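Local coordinates for protein VIN1 (Oscarella pearsei, PDB 6BFI) that binds actin filaments and may play a role in cell-cell adhesion as a vinculin homolog of a sponge, at residues K4-T9 against L122-D127; Q189-E194 against R247-T252; I517-E522 against D590-F595. All coordinates share one frame; numbering follows the deposited sequence.

Interaction 1: K4-T9 against L122-D127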
loop_
_atom_site.group_PDB
_atom_site.type_symbol
_atom_site.label_atom_id
_atom_site.label_comp_id
_atom_site.label_asym_id
_atom_site.label_seq_id
_atom_site.Cartn_x
_atom_site.Cartn_y
_atom_site.Cartn_z
ATOM N N LYS A 4 12.835 2.038 22.925
ATOM C CA LYS A 4 11.599 1.709 22.233
ATOM C C LYS A 4 10.694 2.930 22.149
ATOM O O LYS A 4 10.679 3.780 23.045
ATOM C CB LYS A 4 10.858 0.565 22.940
ATOM C CG LYS A 4 11.632 -0.743 23.007
ATOM C CD LYS A 4 11.854 -1.323 21.623
ATOM C CE LYS A 4 12.582 -2.656 21.694
ATOM N NZ LYS A 4 12.716 -3.283 20.348
ATOM N N PHE A 5 9.933 3.009 21.048
ATOM C CA PHE A 5 8.928 4.054 20.885
ATOM C C PHE A 5 7.732 3.556 20.082
ATOM O O PHE A 5 7.118 4.332 19.342
ATOM C CB PHE A 5 9.515 5.307 20.218
ATOM C CG PHE A 5 10.860 5.091 19.588
ATOM C CD1 PHE A 5 10.984 4.368 18.411
ATOM C CD2 PHE A 5 12.000 5.622 20.167
ATOM C CE1 PHE A 5 12.226 4.173 17.827
ATOM C CE2 PHE A 5 13.243 5.432 19.591
ATOM C CZ PHE A 5 13.356 4.707 18.420
ATOM N N HIS A 6 7.390 2.274 20.217
ATOM C CA HIS A 6 6.244 1.686 19.534
ATOM C C HIS A 6 4.921 2.024 20.208
ATOM O O HIS A 6 3.872 1.567 19.740
ATOM C CB HIS A 6 6.405 0.164 19.454
ATOM C CG HIS A 6 6.596 -0.493 20.787
ATOM N ND1 HIS A 6 5.590 -1.188 21.424
ATOM C CD2 HIS A 6 7.674 -0.556 21.603
ATOM C CE1 HIS A 6 6.043 -1.655 22.574
ATOM N NE2 HIS A 6 7.304 -1.284 22.707
ATOM N N THR A 7 4.946 2.822 21.271
ATOM C CA THR A 7 3.776 3.124 22.080
ATOM C C THR A 7 3.714 4.626 22.328
ATOM O O THR A 7 4.746 5.265 22.556
ATOM C CB THR A 7 3.834 2.339 23.405
ATOM O OG1 THR A 7 3.252 1.039 23.221
ATOM C CG2 THR A 7 3.108 3.061 24.518
ATOM N N LYS A 8 2.500 5.186 22.259
ATOM C CA LYS A 8 2.326 6.621 22.470
ATOM C C LYS A 8 2.806 7.059 23.848
ATOM O O LYS A 8 3.275 8.191 24.008
ATOM C CB LYS A 8 0.860 7.008 22.274
ATOM C CG LYS A 8 0.371 6.870 20.844
ATOM C CD LYS A 8 -1.122 7.140 20.741
ATOM C CE LYS A 8 -1.598 7.061 19.301
ATOM N NZ LYS A 8 -3.055 7.345 19.191
ATOM N N THR A 9 2.689 6.189 24.853
ATOM C CA THR A 9 3.244 6.502 26.167
ATOM C C THR A 9 4.767 6.527 26.127
ATOM O O THR A 9 5.396 7.417 26.716
ATOM C CB THR A 9 2.751 5.487 27.199
ATOM O OG1 THR A 9 1.323 5.559 27.296
ATOM C CG2 THR A 9 3.365 5.766 28.564
ATOM N N LEU A 122 12.147 0.692 31.726
ATOM C CA LEU A 122 11.158 0.813 32.794
ATOM C C LEU A 122 9.741 0.717 32.245
ATOM O O LEU A 122 8.903 -0.016 32.785
ATOM C CB LEU A 122 11.353 2.130 33.542
ATOM C CG LEU A 122 11.813 2.018 34.994
ATOM C CD1 LEU A 122 11.728 3.369 35.684
ATOM C CD2 LEU A 122 10.980 0.986 35.727
ATOM N N LEU A 123 9.452 1.452 31.171
ATOM C CA LEU A 123 8.138 1.321 30.551
ATOM C C LEU A 123 7.986 0.001 29.800
ATOM O O LEU A 123 6.857 -0.482 29.632
ATOM C CB LEU A 123 7.886 2.503 29.614
ATOM C CG LEU A 123 7.854 3.877 30.291
ATOM C CD1 LEU A 123 7.955 5.000 29.269
ATOM C CD2 LEU A 123 6.591 4.029 31.128
ATOM N N MET A 124 9.099 -0.609 29.383
ATOM C CA MET A 124 9.040 -1.787 28.527
ATOM C C MET A 124 8.729 -3.066 29.294
ATOM O O MET A 124 8.152 -3.991 28.714
ATOM C CB MET A 124 10.351 -1.956 27.759
ATOM C CG MET A 124 10.303 -1.410 26.347
ATOM S SD MET A 124 8.874 -2.009 25.424
ATOM C CE MET A 124 9.174 -3.775 25.416
ATOM N N CYS A 125 9.108 -3.168 30.570
ATOM C CA CYS A 125 8.688 -4.351 31.319
ATOM C C CYS A 125 7.178 -4.340 31.547
ATOM O O CYS A 125 6.522 -5.389 31.478
ATOM C CB CYS A 125 9.454 -4.461 32.640
ATOM S SG CYS A 125 9.448 -3.002 33.698
ATOM N N ALA A 126 6.606 -3.156 31.785
ATOM C CA ALA A 126 5.154 -3.034 31.866
ATOM C C ALA A 126 4.500 -3.370 30.529
ATOM O O ALA A 126 3.524 -4.131 30.476
ATOM C CB ALA A 126 4.775 -1.620 32.314
ATOM N N ASP A 127 5.027 -2.808 29.435
ATOM C CA ASP A 127 4.469 -3.105 28.116
ATOM C C ASP A 127 4.533 -4.599 27.811
ATOM O O ASP A 127 3.596 -5.165 27.236
ATOM C CB ASP A 127 5.207 -2.306 27.040
ATOM C CG ASP A 127 4.573 -2.454 25.667
ATOM O OD1 ASP A 127 3.673 -1.653 25.340
ATOM O OD2 ASP A 127 4.971 -3.371 24.914
#
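H6 and T7 reach from the turn ahead of helix 8-32 to M124 and D127 on helix 102-145, and both polar links are weak. H6 NE2 donates to M124 SD over 3.2 Å; the N-H points almost straight at the sulfur, at 170°, and the sulfur lies at the ring edge, near its plane. T7 OG1 sits 3.5 Å from D127 OD1, a long and weak hydrogen bond, and the same OD1 has a stronger partner in R178, with which it forms a salt bridge. D127 also meets the imidazole: its OD2 lies 3.1 Å from H6 CE1, in the ring plane, while the carboxylate is turned 82° against the ring. The edge of H6 is thus shared by a sulfur and a carboxylate oxygen. The ring gets there through chi1 of 56°, which sets CG between the backbone N and the carbonyl carbon.

Packing extends the contact on both flanks. The aliphatic part of K4 lies against the methionine, K4 CG to M124 CG being 3.7 Å, whereas its ammonium end turns away to T252. Further along, the methyl of T9 barely reaches L123, CG2 to CD2 at 4.5 Å; T9 O to L123 CD1, 4.3 Å, is the nearer approach.

Around the contact, a backbone hydrogen bond ties H6 to T183, and F5 packs on helix 763-778. L123 continues onto L10 and V13 of helix 8-32 and L54 of helix 41-59, so the turn lies beside the place where these two helices meet L123 of helix 102-145.

Interaction 2: Q189-E194 against R247-T252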
loop_
_atom_site.group_PDB
_atom_site.type_symbol
_atom_site.label_atom_id
_atom_site.label_comp_id
_atom_site.label_asym_id
_atom_site.label_seq_id
_atom_site.Cartn_x
_atom_site.Cartn_y
_atom_site.Cartn_z
ATOM N N GLN A 189 -3.387 -0.840 11.663
ATOM C CA GLN A 189 -4.235 -1.251 10.550
ATOM C C GLN A 189 -4.307 -2.769 10.436
ATOM O O GLN A 189 -5.371 -3.322 10.134
ATOM C CB GLN A 189 -3.728 -0.638 9.246
ATOM C CG GLN A 189 -4.666 -0.863 8.077
ATOM C CD GLN A 189 -6.070 -0.365 8.364
ATOM O OE1 GLN A 189 -6.278 0.816 8.645
ATOM N NE2 GLN A 189 -7.043 -1.271 8.307
ATOM N N MET A 190 -3.188 -3.462 10.666
ATOM C CA MET A 190 -3.218 -4.921 10.651
ATOM C C MET A 190 -4.108 -5.460 11.766
ATOM O O MET A 190 -4.927 -6.363 11.540
ATOM C CB MET A 190 -1.800 -5.480 10.767
ATOM C CG MET A 190 -0.861 -4.999 9.667
ATOM S SD MET A 190 0.815 -5.666 9.780
ATOM C CE MET A 190 0.569 -7.297 9.085
ATOM N N LEU A 191 -3.978 -4.902 12.974
ATOM C CA LEU A 191 -4.833 -5.331 14.077
ATOM C C LEU A 191 -6.306 -5.120 13.743
ATOM O O LEU A 191 -7.126 -6.031 13.909
ATOM C CB LEU A 191 -4.451 -4.589 15.359
ATOM C CG LEU A 191 -3.078 -4.956 15.928
ATOM C CD1 LEU A 191 -2.718 -4.083 17.120
ATOM C CD2 LEU A 191 -3.041 -6.430 16.309
ATOM N N LYS A 192 -6.658 -3.927 13.254
ATOM C CA LYS A 192 -8.051 -3.652 12.911
ATOM C C LYS A 192 -8.558 -4.602 11.831
ATOM O O LYS A 192 -9.701 -5.077 11.897
ATOM C CB LYS A 192 -8.207 -2.199 12.458
ATOM C CG LYS A 192 -8.031 -1.178 13.570
ATOM C CD LYS A 192 -8.265 0.239 13.067
ATOM C CE LYS A 192 -7.247 0.629 12.008
ATOM N NZ LYS A 192 -7.454 2.022 11.515
ATOM N N SER A 193 -7.722 -4.900 10.834
ATOM C CA SER A 193 -8.151 -5.774 9.746
ATOM C C SER A 193 -8.420 -7.190 10.246
ATOM O O SER A 193 -9.447 -7.796 9.907
ATOM C CB SER A 193 -7.101 -5.782 8.634
ATOM O OG SER A 193 -5.848 -6.227 9.121
ATOM N N GLU A 194 -7.508 -7.740 11.055
ATOM C CA GLU A 194 -7.735 -9.086 11.578
ATOM C C GLU A 194 -8.929 -9.116 12.526
ATOM O O GLU A 194 -9.669 -10.108 12.570
ATOM C CB GLU A 194 -6.478 -9.606 12.272
ATOM C CG GLU A 194 -5.204 -9.484 11.448
ATOM C CD GLU A 194 -5.284 -10.191 10.105
ATOM O OE1 GLU A 194 -5.985 -11.221 10.004
ATOM O OE2 GLU A 194 -4.640 -9.713 9.145
ATOM N N ARG A 247 1.034 -12.054 16.480
ATOM C CA ARG A 247 2.333 -11.635 15.963
ATOM C C ARG A 247 2.475 -10.118 15.984
ATOM O O ARG A 247 3.506 -9.586 16.409
ATOM C CB ARG A 247 2.535 -12.175 14.547
ATOM C CG ARG A 247 3.954 -12.001 14.032
ATOM C CD ARG A 247 4.061 -12.335 12.554
ATOM N NE ARG A 247 3.348 -11.366 11.727
ATOM C CZ ARG A 247 3.882 -10.233 11.275
ATOM N NH1 ARG A 247 5.137 -9.923 11.570
ATOM N NH2 ARG A 247 3.157 -9.410 10.529
ATOM N N VAL A 248 1.446 -9.403 15.523
ATOM C CA VAL A 248 1.501 -7.945 15.492
ATOM C C VAL A 248 1.486 -7.374 16.903
ATOM O O VAL A 248 2.119 -6.343 17.169
ATOM C CB VAL A 248 0.344 -7.394 14.640
ATOM C CG1 VAL A 248 0.387 -5.874 14.594
ATOM C CG2 VAL A 248 0.402 -7.973 13.234
ATOM N N LEU A 249 0.775 -8.029 17.826
ATOM C CA LEU A 249 0.763 -7.592 19.217
ATOM C C LEU A 249 2.164 -7.564 19.813
ATOM O O LEU A 249 2.456 -6.724 20.671
ATOM C CB LEU A 249 -0.140 -8.508 20.050
ATOM C CG LEU A 249 -1.611 -8.117 20.197
ATOM C CD1 LEU A 249 -2.403 -9.227 20.878
ATOM C CD2 LEU A 249 -1.731 -6.826 20.981
ATOM N N GLN A 250 3.042 -8.461 19.368
ATOM C CA GLN A 250 4.371 -8.611 19.942
ATOM C C GLN A 250 5.447 -7.842 19.186
ATOM O O GLN A 250 6.619 -7.911 19.567
ATOM C CB GLN A 250 4.744 -10.096 20.008
ATOM C CG GLN A 250 3.856 -10.910 20.941
ATOM C CD GLN A 250 4.174 -12.392 20.909
ATOM O OE1 GLN A 250 4.575 -12.930 19.876
ATOM N NE2 GLN A 250 4.000 -13.061 22.045
ATOM N N LEU A 251 5.086 -7.115 18.131
ATOM C CA LEU A 251 6.057 -6.303 17.414
ATOM C C LEU A 251 6.360 -5.037 18.204
ATOM O O LEU A 251 5.445 -4.312 18.608
ATOM C CB LEU A 251 5.542 -5.948 16.020
ATOM C CG LEU A 251 5.589 -7.074 14.987
ATOM C CD1 LEU A 251 5.177 -6.558 13.616
ATOM C CD2 LEU A 251 6.976 -7.695 14.937
ATOM N N THR A 252 7.647 -4.780 18.430
ATOM C CA THR A 252 8.106 -3.574 19.110
ATOM C C THR A 252 9.049 -2.770 18.221
ATOM O O THR A 252 9.931 -2.066 18.714
ATOM C CB THR A 252 8.787 -3.919 20.434
ATOM O OG1 THR A 252 9.945 -4.728 20.186
ATOM C CG2 THR A 252 7.833 -4.675 21.347
#
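M190 opens the contact from helix 185-215 by reaching two residues of helix 224-249. Its CB lies 4.1 Å from V248 CG2, and the thioether continues past that methyl until CE stands 3.6 Å from R247 NH2. The methyl meets the guanidinium at its edge, in the plane, so it does not stack on the arginine; a bend at chi3 (79°) after an extended chi2 turns CE that way. The same R247 NH2 is engaged in a salt bridge with E244 on its own helix.

L191 follows and slides alongside V248 from the opposite direction, CG to CG1 at 3.8 Å. The two valine methyls are therefore divided, CG1 to L191 and CG2 to M190. L191 CD2 also comes within 4.5 Å of L249 CG, a marginal touch. Next, S193 turns its OG back to M190 O at 2.6 Å, tilted 29° from the carbonyl plane; that oxygen also accepts from E194 N.

No hydrogen bond crosses between the segments, and V248 is buried against M190 and L191. Such apolar side-chain packing between neighbouring helices is characteristic of the helical bundles from which vinculin-family proteins are built; here it joins helix 185-215 to the C-terminal end of helix 224-249.

Interaction 3: I517-E522 against D590-F595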
loop_
_atom_site.group_PDB
_atom_site.type_symbol
_atom_site.label_atom_id
_atom_site.label_comp_id
_atom_site.label_asym_id
_atom_site.label_seq_id
_atom_site.Cartn_x
_atom_site.Cartn_y
_atom_site.Cartn_z
ATOM N N ILE A 517 -28.367 -10.500 -36.414
ATOM C CA ILE A 517 -29.157 -11.658 -36.006
ATOM C C ILE A 517 -30.632 -11.291 -35.892
ATOM O O ILE A 517 -31.510 -12.144 -36.068
ATOM C CB ILE A 517 -28.599 -12.232 -34.688
ATOM C CG1 ILE A 517 -27.148 -12.677 -34.877
ATOM C CG2 ILE A 517 -29.437 -13.402 -34.195
ATOM C CD1 ILE A 517 -26.472 -13.128 -33.601
ATOM N N ALA A 518 -30.934 -10.020 -35.620
ATOM C CA ALA A 518 -32.324 -9.603 -35.472
ATOM C C ALA A 518 -33.016 -9.452 -36.821
ATOM O O ALA A 518 -34.179 -9.843 -36.968
ATOM C CB ALA A 518 -32.398 -8.295 -34.686
ATOM N N LEU A 519 -32.328 -8.887 -37.814
ATOM C CA LEU A 519 -32.946 -8.698 -39.124
ATOM C C LEU A 519 -33.066 -10.022 -39.871
ATOM O O LEU A 519 -34.172 -10.464 -40.206
ATOM C CB LEU A 519 -32.151 -7.679 -39.939
ATOM C CG LEU A 519 -32.265 -6.232 -39.454
ATOM C CD1 LEU A 519 -31.600 -5.282 -40.436
ATOM C CD2 LEU A 519 -33.723 -5.851 -39.236
ATOM N N ALA A 520 -31.936 -10.666 -40.152
ATOM C CA ALA A 520 -31.945 -11.999 -40.739
ATOM C C ALA A 520 -32.244 -13.016 -39.647
ATOM O O ALA A 520 -31.524 -13.093 -38.648
ATOM C CB ALA A 520 -30.608 -12.300 -41.412
ATOM N N GLU A 521 -33.303 -13.799 -39.835
ATOM C CA GLU A 521 -33.817 -14.645 -38.763
ATOM C C GLU A 521 -32.908 -15.833 -38.480
ATOM O O GLU A 521 -33.079 -16.914 -39.051
ATOM C CB GLU A 521 -35.232 -15.120 -39.090
ATOM C CG GLU A 521 -36.247 -13.994 -39.090
ATOM C CD GLU A 521 -36.028 -13.022 -37.944
ATOM O OE1 GLU A 521 -36.004 -13.463 -36.776
ATOM O OE2 GLU A 521 -35.866 -11.814 -38.217
ATOM N N GLU A 522 -31.937 -15.633 -37.593
ATOM C CA GLU A 522 -31.162 -16.714 -37.013
ATOM C C GLU A 522 -31.763 -17.069 -35.654
ATOM O O GLU A 522 -32.835 -16.581 -35.280
ATOM C CB GLU A 522 -29.687 -16.320 -36.915
ATOM C CG GLU A 522 -28.970 -16.261 -38.256
ATOM C CD GLU A 522 -27.510 -15.870 -38.124
ATOM O OE1 GLU A 522 -27.159 -15.213 -37.121
ATOM O OE2 GLU A 522 -26.715 -16.222 -39.021
ATOM N N ASP A 590 -41.310 -4.557 -37.276
ATOM C CA ASP A 590 -41.414 -3.366 -36.438
ATOM C C ASP A 590 -40.685 -3.556 -35.112
ATOM O O ASP A 590 -39.922 -2.682 -34.680
ATOM C CB ASP A 590 -42.888 -3.027 -36.209
ATOM C CG ASP A 590 -43.083 -1.883 -35.236
ATOM O OD1 ASP A 590 -42.252 -0.949 -35.231
ATOM O OD2 ASP A 590 -44.072 -1.918 -34.474
ATOM N N ILE A 591 -40.911 -4.694 -34.450
ATOM C CA ILE A 591 -40.213 -4.984 -33.200
ATOM C C ILE A 591 -38.707 -5.033 -33.434
ATOM O O ILE A 591 -37.913 -4.597 -32.588
ATOM C CB ILE A 591 -40.740 -6.294 -32.586
ATOM C CG1 ILE A 591 -42.251 -6.206 -32.352
ATOM C CG2 ILE A 591 -40.034 -6.601 -31.279
ATOM C CD1 ILE A 591 -42.650 -5.207 -31.286
ATOM N N GLN A 592 -38.290 -5.556 -34.592
ATOM C CA GLN A 592 -36.876 -5.537 -34.949
ATOM C C GLN A 592 -36.352 -4.109 -35.040
ATOM O O GLN A 592 -35.246 -3.815 -34.570
ATOM C CB GLN A 592 -36.655 -6.273 -36.271
ATOM C CG GLN A 592 -36.952 -7.761 -36.220
ATOM C CD GLN A 592 -36.833 -8.424 -37.579
ATOM O OE1 GLN A 592 -36.633 -7.755 -38.594
ATOM N NE2 GLN A 592 -36.954 -9.747 -37.605
ATOM N N ARG A 593 -37.132 -3.206 -35.642
ATOM C CA ARG A 593 -36.717 -1.809 -35.716
ATOM C C ARG A 593 -36.595 -1.194 -34.328
ATOM O O ARG A 593 -35.627 -0.476 -34.040
ATOM C CB ARG A 593 -37.700 -1.007 -36.570
ATOM C CG ARG A 593 -37.635 -1.314 -38.053
ATOM C CD ARG A 593 -38.466 -0.318 -38.847
ATOM N NE ARG A 593 -39.892 -0.427 -38.548
ATOM C CZ ARG A 593 -40.762 -1.095 -39.298
ATOM N NH1 ARG A 593 -40.353 -1.714 -40.397
ATOM N NH2 ARG A 593 -42.042 -1.143 -38.952
ATOM N N LYS A 594 -37.568 -1.464 -33.453
ATOM C CA LYS A 594 -37.501 -0.958 -32.084
ATOM C C LYS A 594 -36.232 -1.434 -31.387
ATOM O O LYS A 594 -35.508 -0.638 -30.774
ATOM C CB LYS A 594 -38.738 -1.399 -31.299
ATOM C CG LYS A 594 -40.058 -0.912 -31.871
ATOM C CD LYS A 594 -41.233 -1.527 -31.125
ATOM C CE LYS A 594 -42.562 -1.095 -31.725
ATOM N NZ LYS A 594 -43.713 -1.821 -31.117
ATOM N N PHE A 595 -35.944 -2.735 -31.478
ATOM C CA PHE A 595 -34.750 -3.274 -30.835
ATOM C C PHE A 595 -33.480 -2.651 -31.403
ATOM O O PHE A 595 -32.566 -2.293 -30.651
ATOM C CB PHE A 595 -34.711 -4.795 -30.985
ATOM C CG PHE A 595 -33.336 -5.379 -30.836
ATOM C CD1 PHE A 595 -32.713 -5.410 -29.600
ATOM C CD2 PHE A 595 -32.665 -5.891 -31.933
ATOM C CE1 PHE A 595 -31.443 -5.940 -29.462
ATOM C CE2 PHE A 595 -31.397 -6.425 -31.800
ATOM C CZ PHE A 595 -30.785 -6.449 -30.564
#
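Q592 carries the polar side of this contact, extending from helix 589-615 to the C-terminal end of helix 496-519. Its CG stands anti to the carbonyl carbon (chi1 -66°) and the chain beyond is extended, which places the amide beside A518, L519 and E521. Q592 NE2 is 2.8 Å from A518 O, but the angle is too poor for a hydrogen bond. The E521 and Q592 side chains run toward each other, and the carboxylate comes to the same nitrogen, only 12° from coplanar with the amide. Their separation, E521 OE2 to Q592 NE2, is 2.4 Å, a very short value best treated as doubtful in its detail. Q592 NE2 has a further, weak hydrogen bond to P586 O. E521 OE2 also lies 2.9 Å from both A518 O and L519 O; these close pairs of acceptor oxygens make the modelled position of the carboxylate doubtful.

Charges also pair within segment 590-595. D590 OD2 and K594 NZ form a salt bridge at 3.4 Å, and a longer one joins D590 to R593, a small network on the side of helix 589-615.

Van der Waals contacts complete the interface. A518 CB reaches F595 CE2 at 3.6 Å, approaching the ring obliquely. L519 CD2 crosses the Q592 side chain at a slant, 3.5 Å from OE1. Outside the two segments, L527 of helix 524-550 touches both A518 and F595, and V582 of helix 572-584 also packs on F595.

The CA atoms of A518 and Q592 are 6.1 Å apart, a close approach consistent with the small side chain of A518. A helix terminus and its following turn, centred on the inverse gamma turn at E521, are thereby packed against a neighbouring helix, an arrangement in keeping with the helical bundles of the vinculin family.

Overall arrangement
Interactions 1 and 2 are direct neighbours, with centres 16 Å apart. They touch through segments 4-9 and 247-252: K4 NZ lies 3.1 Å from T252 OG1, a probable hydrogen bond, and H6 NE2 packs 3.7 Å from T252 CG2. The N-terminal turn thus meets helix 102-145 in interaction 1 and also touches T252, just after helix 224-249, which belongs to a segment of interaction 2. Interaction 3 is remote: its centre is 75 Å from that of interaction 1, on the opposite side of the chain's centre, and 61 Å from that of interaction 2, with nearest atoms about 45 Å apart in the latter case. Along the sequence the three close one after another, each joining parts of an all-helical chain.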